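Local coordinates for Serine/threonine-protein kinase Tel1 (Chaetomium thermophilum, PDB 6SKY), which probably phosphorylates serine or threonine in [ST]-Q motifs, using ATP, to activate checkpoint signalling at damaged DNA, as a member of the ATM family, at residues A[2627-2632]-A[2836-2841]; A[2780-2785]-A[2850-2855]; A[1476-1481]-A[1582-1587]. One frame throughout, in Å; residues are numbered along the deposited sequence.

How the interactions relate
Interactions 1 and 2 belong to the kinase domain, with centres 19 Å apart, and they touch: Leu2839 CD2 packs on Phe2784 CZ at 3.9 Å. Along the chain their segments alternate, 2627-2632, 2780-2785, 2836-2841 and 2850-2855, and helix 2832-2843 is followed directly by helix 2854-2860. Interaction 1 is helix packing away from the nucleotide, whereas interaction 2 involves the chain just after the magnesium ligand Asp2779. Interaction 3 comes earlier in sequence, in the alpha solenoid on the opposite side of the chain's centre; its centre is about 61 Å from interaction 1 and 70 Å from interaction 2. Interactions 1 and 2 thus form one continuous packed region of the catalytic domain, while interaction 3 packs helices of the distant solenoid.

Interaction 1. Residues A[2627-2632]-A[2836-2841]; sequences AAVSEL and QTILDS
Ala2628 and Ile2838 face each other, their CA atoms 7.7 Å apart, across two helical segments of the PI3/PI4-kinase-type catalytic domain. The segments run nearly antiparallel, at 165°, and their axes approach to 10.8 Å. At that spacing the gap is spanned by the side chain of Ile2838, which makes every contact between the segments. Ile2838 holds CG1 anti to its carbonyl carbon, and an extended second torsion (chi2 171°) sends CD1 straight out to helix 2616-2632. There Ile2838 CD1 meets three apolar groups: Ala2628 CB at 3.7 Å, Leu2632 CD1 at 4.1 Å and Val2629 CG2 at 4.2 Å. Leu2632 reaches for the isoleucine tip to tip, Val2629 comes across it at a slant, and the short methyl of Ala2628 receives the end of the chain. The contact is buried and wholly apolar. Val2629 also packs on Leu2752 of helix 2732-2755, and Ile2838 on Leu2396 of helix 2394-2404, so the pair forms part of a larger hydrophobic cluster away from the nucleotide. One turn along helix 2832-2843, Ser2841 folds its hydroxyl back onto the same residue, OG donating to Ile2838 O at 2.7 Å with a C=O...OG angle of 134°.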
ATOM      1  N   ALA A2627      15.431  10.458  25.937  1.00 20.14           N
ATOM      2  CA  ALA A2627      16.656  10.204  25.191  1.00 20.14           C
ATOM      3  C   ALA A2627      16.624   8.839  24.515  1.00 20.14           C
ATOM      4  O   ALA A2627      17.101   8.688  23.385  1.00 20.14           O
ATOM      5  CB  ALA A2627      17.859  10.322  26.116  1.00 20.14           C
ATOM      6  N   ALA A2628      16.048   7.835  25.175  1.00 19.88           N
ATOM      7  CA  ALA A2628      15.973   6.510  24.564  1.00 19.88           C
ATOM      8  C   ALA A2628      15.057   6.499  23.344  1.00 19.88           C
ATOM      9  O   ALA A2628      15.391   5.905  22.309  1.00 19.88           O
ATOM     10  CB  ALA A2628      15.509   5.490  25.593  1.00 19.88           C
ATOM     11  N   VAL A2629      13.904   7.158  23.429  1.00 19.92           N
ATOM     12  CA  VAL A2629      13.017   7.195  22.267  1.00 19.92           C
ATOM     13  C   VAL A2629      13.646   7.991  21.121  1.00 19.92           C
ATOM     14  O   VAL A2629      13.550   7.608  19.943  1.00 19.92           O
ATOM     15  CB  VAL A2629      11.641   7.747  22.666  1.00 19.92           C
ATOM     16  CG1 VAL A2629      10.721   7.751  21.487  1.00 19.92           C
ATOM     17  CG2 VAL A2629      11.051   6.917  23.766  1.00 19.92           C
ATOM     18  N   SER A2630      14.314   9.098  21.434  1.00 21.69           N
ATOM     19  CA  SER A2630      14.993   9.833  20.376  1.00 21.69           C
ATOM     20  C   SER A2630      16.108   9.016  19.745  1.00 21.69           C
ATOM     21  O   SER A2630      16.401   9.188  18.560  1.00 21.69           O
ATOM     22  CB  SER A2630      15.536  11.144  20.917  1.00 21.69           C
ATOM     23  OG  SER A2630      14.483  11.896  21.470  1.00 21.69           O
ATOM     24  N   GLU A2631      16.753   8.140  20.509  1.00 24.52           N
ATOM     25  CA  GLU A2631      17.711   7.228  19.897  1.00 24.52           C
ATOM     26  C   GLU A2631      17.024   6.240  18.974  1.00 24.52           C
ATOM     27  O   GLU A2631      17.608   5.823  17.971  1.00 24.52           O
ATOM     28  CB  GLU A2631      18.495   6.478  20.967  1.00 24.52           C
ATOM     29  CG  GLU A2631      19.586   7.281  21.616  1.00 24.52           C
ATOM     30  CD  GLU A2631      20.773   7.480  20.703  1.00 24.52           C
ATOM     31  OE1 GLU A2631      20.861   6.771  19.681  1.00 24.52           O
ATOM     32  OE2 GLU A2631      21.622   8.345  21.005  1.00 24.52           O
ATOM     33  N   LEU A2632      15.806   5.824  19.314  1.00 23.05           N
ATOM     34  CA  LEU A2632      15.036   5.000  18.384  1.00 23.05           C
ATOM     35  C   LEU A2632      14.816   5.710  17.062  1.00 23.05           C
ATOM     36  O   LEU A2632      14.764   5.066  16.014  1.00 23.05           O
ATOM     37  CB  LEU A2632      13.680   4.634  18.972  1.00 23.05           C
ATOM     38  CG  LEU A2632      13.626   3.684  20.151  1.00 23.05           C
ATOM     39  CD1 LEU A2632      12.190   3.467  20.509  1.00 23.05           C
ATOM     40  CD2 LEU A2632      14.289   2.400  19.787  1.00 23.05           C
ATOM     41  N   GLN A2836       7.296   0.170  23.899  1.00 30.30           N
ATOM     42  CA  GLN A2836       6.691  -0.680  24.915  1.00 30.30           C
ATOM     43  C   GLN A2836       7.749  -1.266  25.836  1.00 30.30           C
ATOM     44  O   GLN A2836       7.547  -1.344  27.048  1.00 30.30           O
ATOM     45  CB  GLN A2836       5.891  -1.787  24.238  1.00 30.30           C
ATOM     46  CG  GLN A2836       5.222  -2.762  25.181  1.00 30.30           C
ATOM     47  CD  GLN A2836       4.031  -2.165  25.891  1.00 30.30           C
ATOM     48  OE1 GLN A2836       3.465  -1.168  25.446  1.00 30.30           O
ATOM     49  NE2 GLN A2836       3.642  -2.772  27.003  1.00 30.30           N
ATOM     50  N   THR A2837       8.884  -1.681  25.277  1.00 27.89           N
ATOM     51  CA  THR A2837       9.978  -2.208  26.087  1.00 27.89           C
ATOM     52  C   THR A2837      10.531  -1.160  27.044  1.00 27.89           C
ATOM     53  O   THR A2837      10.810  -1.456  28.210  1.00 27.89           O
ATOM     54  CB  THR A2837      11.089  -2.718  25.181  1.00 27.89           C
ATOM     55  OG1 THR A2837      10.586  -3.768  24.356  1.00 27.89           O
ATOM     56  CG2 THR A2837      12.228  -3.239  25.992  1.00 27.89           C
ATOM     57  N   ILE A2838      10.712   0.069  26.562  1.00 26.92           N
ATOM     58  CA  ILE A2838      11.213   1.142  27.417  1.00 26.92           C
ATOM     59  C   ILE A2838      10.235   1.427  28.552  1.00 26.92           C
ATOM     60  O   ILE A2838      10.624   1.528  29.723  1.00 26.92           O
ATOM     61  CB  ILE A2838      11.490   2.403  26.583  1.00 26.92           C
ATOM     62  CG1 ILE A2838      12.601   2.137  25.582  1.00 26.92           C
ATOM     63  CG2 ILE A2838      11.875   3.548  27.468  1.00 26.92           C
ATOM     64  CD1 ILE A2838      12.785   3.241  24.605  1.00 26.92           C
ATOM     65  N   LEU A2839       8.949   1.548  28.234  1.00 28.53           N
ATOM     66  CA  LEU A2839       7.985   1.827  29.292  1.00 28.53           C
ATOM     67  C   LEU A2839       7.825   0.647  30.240  1.00 28.53           C
ATOM     68  O   LEU A2839       7.524   0.839  31.421  1.00 28.53           O
ATOM     69  CB  LEU A2839       6.638   2.211  28.696  1.00 28.53           C
ATOM     70  CG  LEU A2839       6.601   3.424  27.774  1.00 28.53           C
ATOM     71  CD1 LEU A2839       5.179   3.752  27.447  1.00 28.53           C
ATOM     72  CD2 LEU A2839       7.277   4.605  28.408  1.00 28.53           C
ATOM     73  N   ASP A2840       8.027  -0.576  29.757  1.00 34.04           N
ATOM     74  CA  ASP A2840       7.992  -1.731  30.642  1.00 34.04           C
ATOM     75  C   ASP A2840       9.161  -1.717  31.607  1.00 34.04           C
ATOM     76  O   ASP A2840       8.996  -2.015  32.791  1.00 34.04           O
ATOM     77  CB  ASP A2840       7.991  -3.019  29.829  1.00 34.04           C
ATOM     78  CG  ASP A2840       6.616  -3.380  29.318  1.00 34.04           C
ATOM     79  OD1 ASP A2840       5.635  -2.758  29.771  1.00 34.04           O
ATOM     80  OD2 ASP A2840       6.512  -4.286  28.464  1.00 34.04           O
ATOM     81  N   SER A2841      10.356  -1.387  31.122  1.00 32.55           N
ATOM     82  CA  SER A2841      11.469  -1.180  32.037  1.00 32.55           C
ATOM     83  C   SER A2841      11.137  -0.114  33.061  1.00 32.55           C
ATOM     84  O   SER A2841      11.585  -0.187  34.207  1.00 32.55           O
ATOM     85  CB  SER A2841      12.722  -0.784  31.271  1.00 32.55           C
ATOM     86  OG  SER A2841      12.739   0.611  31.045  1.00 32.55           O
TER

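Interaction 2. Residues A[2780-2785]-A[2850-2855]; sequences LGVAFE and WSISPV. Residues 2850, 2851, 2852, 2853, 2854, 2855 of segment 2850-2855 come from a tag, linker or insertion.
Phe2784 offers one ring face to Trp2850, whose CZ3 lies 3.8 Å above the plane, displaced toward the rim. The phenylalanine follows the magnesium ligand Asp2779 closely in sequence, in the loop that begins the activation segment of this kinase fold; the tryptophan belongs to segment 2850-2855, an insertion into the natural sequence. With CG anti to the carbonyl carbon (chi1 -70°), the indole swings its six-membered ring toward the loop, although its CB does not point there. Phe2784 likewise holds CG anti to its carbonyl carbon, and its CB does point toward the tryptophan's segment. Trp2850 CZ3 is 3.9 Å from both Phe2784 CD2 and Phe2784 CE2. The ring planes meet at 40° with centroids 5.1 Å apart, an oblique aromatic pair. A second apolar contact lies further along: Ile2852, fully extended with CG1 anti to the backbone N (chi1 176°), brings CD1 to 4.2 Å from Val2782 CG2, and the two side chains slant past each other. No hydrogen bond joins the segments, so this pairing rests on apolar surface alone. Val2782 is nevertheless about 10 Å, side chain to ligand, from both the magnesium ion and the bound ATP analogue. Around the pair, Phe2784 rests on Met2622 of helix 2616-2632, Trp2850 packs on Ala2899 and Ala2902 of helix 2898-2908, and Val2782 and Ile2852 both touch Leu2860 of helix 2854-2860.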
ATOM      1  N   LEU A2780      10.996  17.834  32.495  1.00 26.37           N
ATOM      2  CA  LEU A2780      10.150  16.886  31.782  1.00 26.37           C
ATOM      3  C   LEU A2780       9.428  15.923  32.713  1.00 26.37           C
ATOM      4  O   LEU A2780       9.156  14.786  32.331  1.00 26.37           O
ATOM      5  CB  LEU A2780      10.980  16.102  30.768  1.00 26.37           C
ATOM      6  CG  LEU A2780      11.672  16.859  29.642  1.00 26.37           C
ATOM      7  CD1 LEU A2780      12.502  15.909  28.844  1.00 26.37           C
ATOM      8  CD2 LEU A2780      10.670  17.522  28.754  1.00 26.37           C
ATOM      9  N   GLY A2781       9.089  16.352  33.919  1.00 30.25           N
ATOM     10  CA  GLY A2781       8.581  15.430  34.913  1.00 30.25           C
ATOM     11  C   GLY A2781       7.091  15.175  34.898  1.00 30.25           C
ATOM     12  O   GLY A2781       6.639  14.148  35.404  1.00 30.25           O
ATOM     13  N   VAL A2782       6.312  16.100  34.344  1.00 28.73           N
ATOM     14  CA  VAL A2782       4.860  15.945  34.248  1.00 28.73           C
ATOM     15  C   VAL A2782       4.589  15.287  32.900  1.00 28.73           C
ATOM     16  O   VAL A2782       4.467  15.948  31.879  1.00 28.73           O
ATOM     17  CB  VAL A2782       4.135  17.279  34.397  1.00 28.73           C
ATOM     18  CG1 VAL A2782       2.664  17.101  34.215  1.00 28.73           C
ATOM     19  CG2 VAL A2782       4.420  17.877  35.740  1.00 28.73           C
ATOM     20  N   ALA A2783       4.508  13.966  32.895  1.00 25.31           N
ATOM     21  CA  ALA A2783       4.296  13.212  31.677  1.00 25.31           C
ATOM     22  C   ALA A2783       3.088  12.315  31.857  1.00 25.31           C
ATOM     23  O   ALA A2783       2.415  12.352  32.884  1.00 25.31           O
ATOM     24  CB  ALA A2783       5.534  12.394  31.309  1.00 25.31           C
ATOM     25  N   PHE A2784       2.808  11.507  30.840  1.00 25.29           N
ATOM     26  CA  PHE A2784       1.728  10.523  30.874  1.00 25.29           C
ATOM     27  C   PHE A2784       0.408  11.150  31.296  1.00 25.29           C
ATOM     28  O   PHE A2784      -0.343  10.597  32.097  1.00 25.29           O
ATOM     29  CB  PHE A2784       2.095   9.351  31.772  1.00 25.29           C
ATOM     30  CG  PHE A2784       3.326   8.650  31.337  1.00 25.29           C
ATOM     31  CD1 PHE A2784       3.355   7.971  30.147  1.00 25.29           C
ATOM     32  CD2 PHE A2784       4.466   8.694  32.099  1.00 25.29           C
ATOM     33  CE1 PHE A2784       4.489   7.338  29.735  1.00 25.29           C
ATOM     34  CE2 PHE A2784       5.600   8.063  31.689  1.00 25.29           C
ATOM     35  CZ  PHE A2784       5.614   7.385  30.506  1.00 25.29           C
ATOM     36  N   GLU A2785       0.131  12.325  30.747  1.00 32.32           N
ATOM     37  CA  GLU A2785      -1.136  13.032  30.885  1.00 32.32           C
ATOM     38  C   GLU A2785      -1.426  13.465  32.313  1.00 32.32           C
ATOM     39  O   GLU A2785      -2.575  13.740  32.648  1.00 32.32           O
ATOM     40  CB  GLU A2785      -2.298  12.196  30.355  1.00 32.32           C
ATOM     41  CG  GLU A2785      -2.031  11.503  29.046  1.00 32.32           C
ATOM     42  CD  GLU A2785      -2.348  12.361  27.858  1.00 32.32           C
ATOM     43  OE1 GLU A2785      -2.208  13.592  27.963  1.00 32.32           O
ATOM     44  OE2 GLU A2785      -2.747  11.806  26.815  1.00 32.32           O
ATOM     45  N   TRP A2850       3.528   7.319  39.328  1.00 38.75           N
ATOM     46  CA  TRP A2850       2.686   7.432  38.149  1.00 38.75           C
ATOM     47  C   TRP A2850       1.544   8.412  38.327  1.00 38.75           C
ATOM     48  O   TRP A2850       0.707   8.537  37.434  1.00 38.75           O
ATOM     49  CB  TRP A2850       2.138   6.067  37.764  1.00 38.75           C
ATOM     50  CG  TRP A2850       3.174   5.179  37.245  1.00 38.75           C
ATOM     51  CD1 TRP A2850       3.976   4.364  37.962  1.00 38.75           C
ATOM     52  CD2 TRP A2850       3.547   5.015  35.882  1.00 38.75           C
ATOM     53  NE1 TRP A2850       4.824   3.688  37.134  1.00 38.75           N
ATOM     54  CE2 TRP A2850       4.577   4.072  35.845  1.00 38.75           C
ATOM     55  CE3 TRP A2850       3.103   5.572  34.686  1.00 38.75           C
ATOM     56  CZ2 TRP A2850       5.172   3.673  34.663  1.00 38.75           C
ATOM     57  CZ3 TRP A2850       3.689   5.173  33.522  1.00 38.75           C
ATOM     58  CH2 TRP A2850       4.714   4.239  33.512  1.00 38.75           C
ATOM     59  N   SER A2851       1.487   9.102  39.454  1.00 50.28           N
ATOM     60  CA  SER A2851       0.594  10.224  39.639  1.00 50.28           C
ATOM     61  C   SER A2851       1.421  11.408  40.095  1.00 50.28           C
ATOM     62  O   SER A2851       2.622  11.297  40.339  1.00 50.28           O
ATOM     63  CB  SER A2851      -0.508   9.915  40.652  1.00 50.28           C
ATOM     64  OG  SER A2851      -1.216  11.091  40.992  1.00 50.28           O
ATOM     65  N   ILE A2852       0.772  12.553  40.213  1.00 60.10           N
ATOM     66  CA  ILE A2852       1.445  13.796  40.552  1.00 60.10           C
ATOM     67  C   ILE A2852       1.023  14.162  41.968  1.00 60.10           C
ATOM     68  O   ILE A2852      -0.149  14.464  42.226  1.00 60.10           O
ATOM     69  CB  ILE A2852       1.132  14.898  39.531  1.00 60.10           C
ATOM     70  CG1 ILE A2852       1.762  16.225  39.932  1.00 60.10           C
ATOM     71  CG2 ILE A2852      -0.362  15.020  39.285  1.00 60.10           C
ATOM     72  CD1 ILE A2852       1.663  17.260  38.847  1.00 60.10           C
ATOM     73  N   SER A2853       1.975  14.102  42.896  1.00 72.41           N
ATOM     74  CA  SER A2853       1.658  14.272  44.305  1.00 72.41           C
ATOM     75  C   SER A2853       1.231  15.710  44.581  1.00 72.41           C
ATOM     76  O   SER A2853       1.778  16.643  43.987  1.00 72.41           O
ATOM     77  CB  SER A2853       2.866  13.913  45.166  1.00 72.41           C
ATOM     78  OG  SER A2853       3.363  12.631  44.828  1.00 72.41           O
ATOM     79  N   PRO A2854       0.275  15.923  45.491  1.00 73.74           N
ATOM     80  CA  PRO A2854      -0.285  17.272  45.677  1.00 73.74           C
ATOM     81  C   PRO A2854       0.743  18.332  46.016  1.00 73.74           C
ATOM     82  O   PRO A2854       0.443  19.523  45.881  1.00 73.74           O
ATOM     83  CB  PRO A2854      -1.287  17.080  46.820  1.00 73.74           C
ATOM     84  CG  PRO A2854      -1.650  15.641  46.760  1.00 73.74           C
ATOM     85  CD  PRO A2854      -0.394  14.931  46.348  1.00 73.74           C
ATOM     86  N   VAL A2855       1.948  17.948  46.437  1.00 72.44           N
ATOM     87  CA  VAL A2855       2.992  18.938  46.693  1.00 72.44           C
ATOM     88  C   VAL A2855       3.359  19.663  45.403  1.00 72.44           C
ATOM     89  O   VAL A2855       3.284  20.894  45.311  1.00 72.44           O
ATOM     90  CB  VAL A2855       4.216  18.267  47.338  1.00 72.44           C
ATOM     91  CG1 VAL A2855       4.032  18.183  48.840  1.00 72.44           C
ATOM     92  CG2 VAL A2855       4.414  16.877  46.765  1.00 72.44           C
TER

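Interaction 3. Residues A[1476-1481]-A[1582-1587]; sequences YALSSL and DVALSM
Leu1478 places CG anti to its backbone N (chi1 175°), and a chi2 of 51° turns the branched end so that CG and both methyls lie against the methyl of Ala1584. Ala1584 CB lies 3.7 Å from Leu1478 CD2, and the leucine's CG and CD1 are almost as close to it, so the branch point and both methyls share one small partner. Next to it Ser1479 turns OG anti to the carbonyl carbon (chi1 -56°), which lets that oxygen bond to Gly1475 O one turn back in its own helix. Ser1479 OG also comes to 4.2 Å from Val1583 CB, a loose van der Waals contact of a hydroxyl oxygen with a hydrocarbon group. With a serine and an alanine among the four touching residues, the backbones come near: the CA atoms of Ser1479 and Val1583 are 6.2 Å apart. The contact joins helices 1470-1487 and 1578-1588 of the alpha solenoid, and is extended by Leu1478 on Leu1576 in a loop, and by Ala1584 on Ile1565 of helix 1557-1569. No hydrogen bond or charge pair crosses between the segments. The serine hydroxyl is satisfied inside its own helix, so the two segments are held by van der Waals packing, mainly leucine on alanine, with no polar link between them.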
ATOM      1  N   TYR A1476      58.145  36.828   2.279  1.00 58.28           N
ATOM      2  CA  TYR A1476      59.214  37.416   1.482  1.00 58.28           C
ATOM      3  C   TYR A1476      60.214  36.360   1.043  1.00 58.28           C
ATOM      4  O   TYR A1476      60.650  36.354  -0.111  1.00 58.28           O
ATOM      5  CB  TYR A1476      59.918  38.518   2.264  1.00 58.28           C
ATOM      6  CG  TYR A1476      61.077  39.098   1.504  1.00 58.28           C
ATOM      7  CD1 TYR A1476      60.864  39.906   0.405  1.00 58.28           C
ATOM      8  CD2 TYR A1476      62.381  38.819   1.871  1.00 58.28           C
ATOM      9  CE1 TYR A1476      61.909  40.424  -0.301  1.00 58.28           C
ATOM     10  CE2 TYR A1476      63.432  39.332   1.170  1.00 58.28           C
ATOM     11  CZ  TYR A1476      63.191  40.135   0.084  1.00 58.28           C
ATOM     12  OH  TYR A1476      64.236  40.659  -0.626  1.00 58.28           O
ATOM     13  N   ALA A1477      60.581  35.452   1.945  1.00 58.45           N
ATOM     14  CA  ALA A1477      61.506  34.384   1.606  1.00 58.45           C
ATOM     15  C   ALA A1477      60.927  33.480   0.532  1.00 58.45           C
ATOM     16  O   ALA A1477      61.613  33.129  -0.430  1.00 58.45           O
ATOM     17  CB  ALA A1477      61.840  33.581   2.858  1.00 58.45           C
ATOM     18  N   LEU A1478      59.664  33.085   0.682  1.00 57.92           N
ATOM     19  CA  LEU A1478      59.039  32.231  -0.320  1.00 57.92           C
ATOM     20  C   LEU A1478      59.040  32.897  -1.688  1.00 57.92           C
ATOM     21  O   LEU A1478      59.478  32.302  -2.679  1.00 57.92           O
ATOM     22  CB  LEU A1478      57.620  31.881   0.113  1.00 57.92           C
ATOM     23  CG  LEU A1478      56.769  31.089  -0.868  1.00 57.92           C
ATOM     24  CD1 LEU A1478      57.507  29.868  -1.348  1.00 57.92           C
ATOM     25  CD2 LEU A1478      55.491  30.690  -0.187  1.00 57.92           C
ATOM     26  N   SER A1479      58.567  34.142  -1.758  1.00 60.80           N
ATOM     27  CA  SER A1479      58.496  34.830  -3.043  1.00 60.80           C
ATOM     28  C   SER A1479      59.878  35.030  -3.642  1.00 60.80           C
ATOM     29  O   SER A1479      60.072  34.849  -4.849  1.00 60.80           O
ATOM     30  CB  SER A1479      57.792  36.173  -2.880  1.00 60.80           C
ATOM     31  OG  SER A1479      56.511  36.011  -2.311  1.00 60.80           O
ATOM     32  N   SER A1480      60.858  35.388  -2.813  1.00 62.64           N
ATOM     33  CA  SER A1480      62.192  35.675  -3.320  1.00 62.64           C
ATOM     34  C   SER A1480      62.871  34.412  -3.821  1.00 62.64           C
ATOM     35  O   SER A1480      63.464  34.405  -4.903  1.00 62.64           O
ATOM     36  CB  SER A1480      63.025  36.343  -2.230  1.00 62.64           C
ATOM     37  OG  SER A1480      64.231  36.855  -2.759  1.00 62.64           O
ATOM     38  N   LEU A1481      62.794  33.330  -3.048  1.00 65.35           N
ATOM     39  CA  LEU A1481      63.391  32.074  -3.477  1.00 65.35           C
ATOM     40  C   LEU A1481      62.724  31.551  -4.740  1.00 65.35           C
ATOM     41  O   LEU A1481      63.399  31.027  -5.631  1.00 65.35           O
ATOM     42  CB  LEU A1481      63.302  31.051  -2.351  1.00 65.35           C
ATOM     43  CG  LEU A1481      64.139  31.393  -1.122  1.00 65.35           C
ATOM     44  CD1 LEU A1481      63.793  30.476   0.029  1.00 65.35           C
ATOM     45  CD2 LEU A1481      65.616  31.309  -1.443  1.00 65.35           C
ATOM     46  N   ASP A1582      50.103  33.524  -3.700  1.00 61.65           N
ATOM     47  CA  ASP A1582      49.766  33.561  -5.119  1.00 61.65           C
ATOM     48  C   ASP A1582      51.005  33.418  -5.986  1.00 61.65           C
ATOM     49  O   ASP A1582      50.971  32.735  -7.012  1.00 61.65           O
ATOM     50  CB  ASP A1582      49.027  34.852  -5.459  1.00 61.65           C
ATOM     51  CG  ASP A1582      47.570  34.832  -5.019  1.00 61.65           C
ATOM     52  OD1 ASP A1582      47.111  33.791  -4.510  1.00 61.65           O
ATOM     53  OD2 ASP A1582      46.880  35.861  -5.180  1.00 61.65           O
ATOM     54  N   VAL A1583      52.113  34.044  -5.589  1.00 58.85           N
ATOM     55  CA  VAL A1583      53.362  33.901  -6.338  1.00 58.85           C
ATOM     56  C   VAL A1583      53.828  32.451  -6.326  1.00 58.85           C
ATOM     57  O   VAL A1583      54.169  31.875  -7.367  1.00 58.85           O
ATOM     58  CB  VAL A1583      54.440  34.837  -5.767  1.00 58.85           C
ATOM     59  CG1 VAL A1583      55.797  34.494  -6.349  1.00 58.85           C
ATOM     60  CG2 VAL A1583      54.087  36.280  -6.052  1.00 58.85           C
ATOM     61  N   ALA A1584      53.850  31.842  -5.139  1.00 58.25           N
ATOM     62  CA  ALA A1584      54.289  30.456  -5.030  1.00 58.25           C
ATOM     63  C   ALA A1584      53.411  29.528  -5.856  1.00 58.25           C
ATOM     64  O   ALA A1584      53.917  28.656  -6.571  1.00 58.25           O
ATOM     65  CB  ALA A1584      54.285  30.021  -3.571  1.00 58.25           C
ATOM     66  N   LEU A1585      52.092  29.703  -5.774  1.00 56.93           N
ATOM     67  CA  LEU A1585      51.189  28.828  -6.505  1.00 56.93           C
ATOM     68  C   LEU A1585      51.271  29.050  -8.005  1.00 56.93           C
ATOM     69  O   LEU A1585      51.139  28.096  -8.772  1.00 56.93           O
ATOM     70  CB  LEU A1585      49.761  29.033  -6.020  1.00 56.93           C
ATOM     71  CG  LEU A1585      49.179  27.923  -5.154  1.00 56.93           C
ATOM     72  CD1 LEU A1585      50.176  27.472  -4.123  1.00 56.93           C
ATOM     73  CD2 LEU A1585      47.925  28.424  -4.489  1.00 56.93           C
ATOM     74  N   SER A1586      51.486  30.285  -8.449  1.00 60.89           N
ATOM     75  CA  SER A1586      51.649  30.509  -9.875  1.00 60.89           C
ATOM     76  C   SER A1586      52.973  29.970 -10.385  1.00 60.89           C
ATOM     77  O   SER A1586      53.093  29.693 -11.581  1.00 60.89           O
ATOM     78  CB  SER A1586      51.534  31.992 -10.201  1.00 60.89           C
ATOM     79  OG  SER A1586      51.699  32.202 -11.589  1.00 60.89           O
ATOM     80  N   MET A1587      53.969  29.819  -9.516  1.00 65.51           N
ATOM     81  CA  MET A1587      55.189  29.151  -9.952  1.00 65.51           C
ATOM     82  C   MET A1587      55.006  27.641 -10.013  1.00 65.51           C
ATOM     83  O   MET A1587      55.344  27.009 -11.016  1.00 65.51           O
ATOM     84  CB  MET A1587      56.354  29.492  -9.031  1.00 65.51           C
ATOM     85  CG  MET A1587      57.637  28.814  -9.452  1.00 65.51           C
ATOM     86  SD  MET A1587      58.828  28.670  -8.121  1.00 65.51           S
ATOM     87  CE  MET A1587      60.204  27.950  -9.002  1.00 65.51           C
TER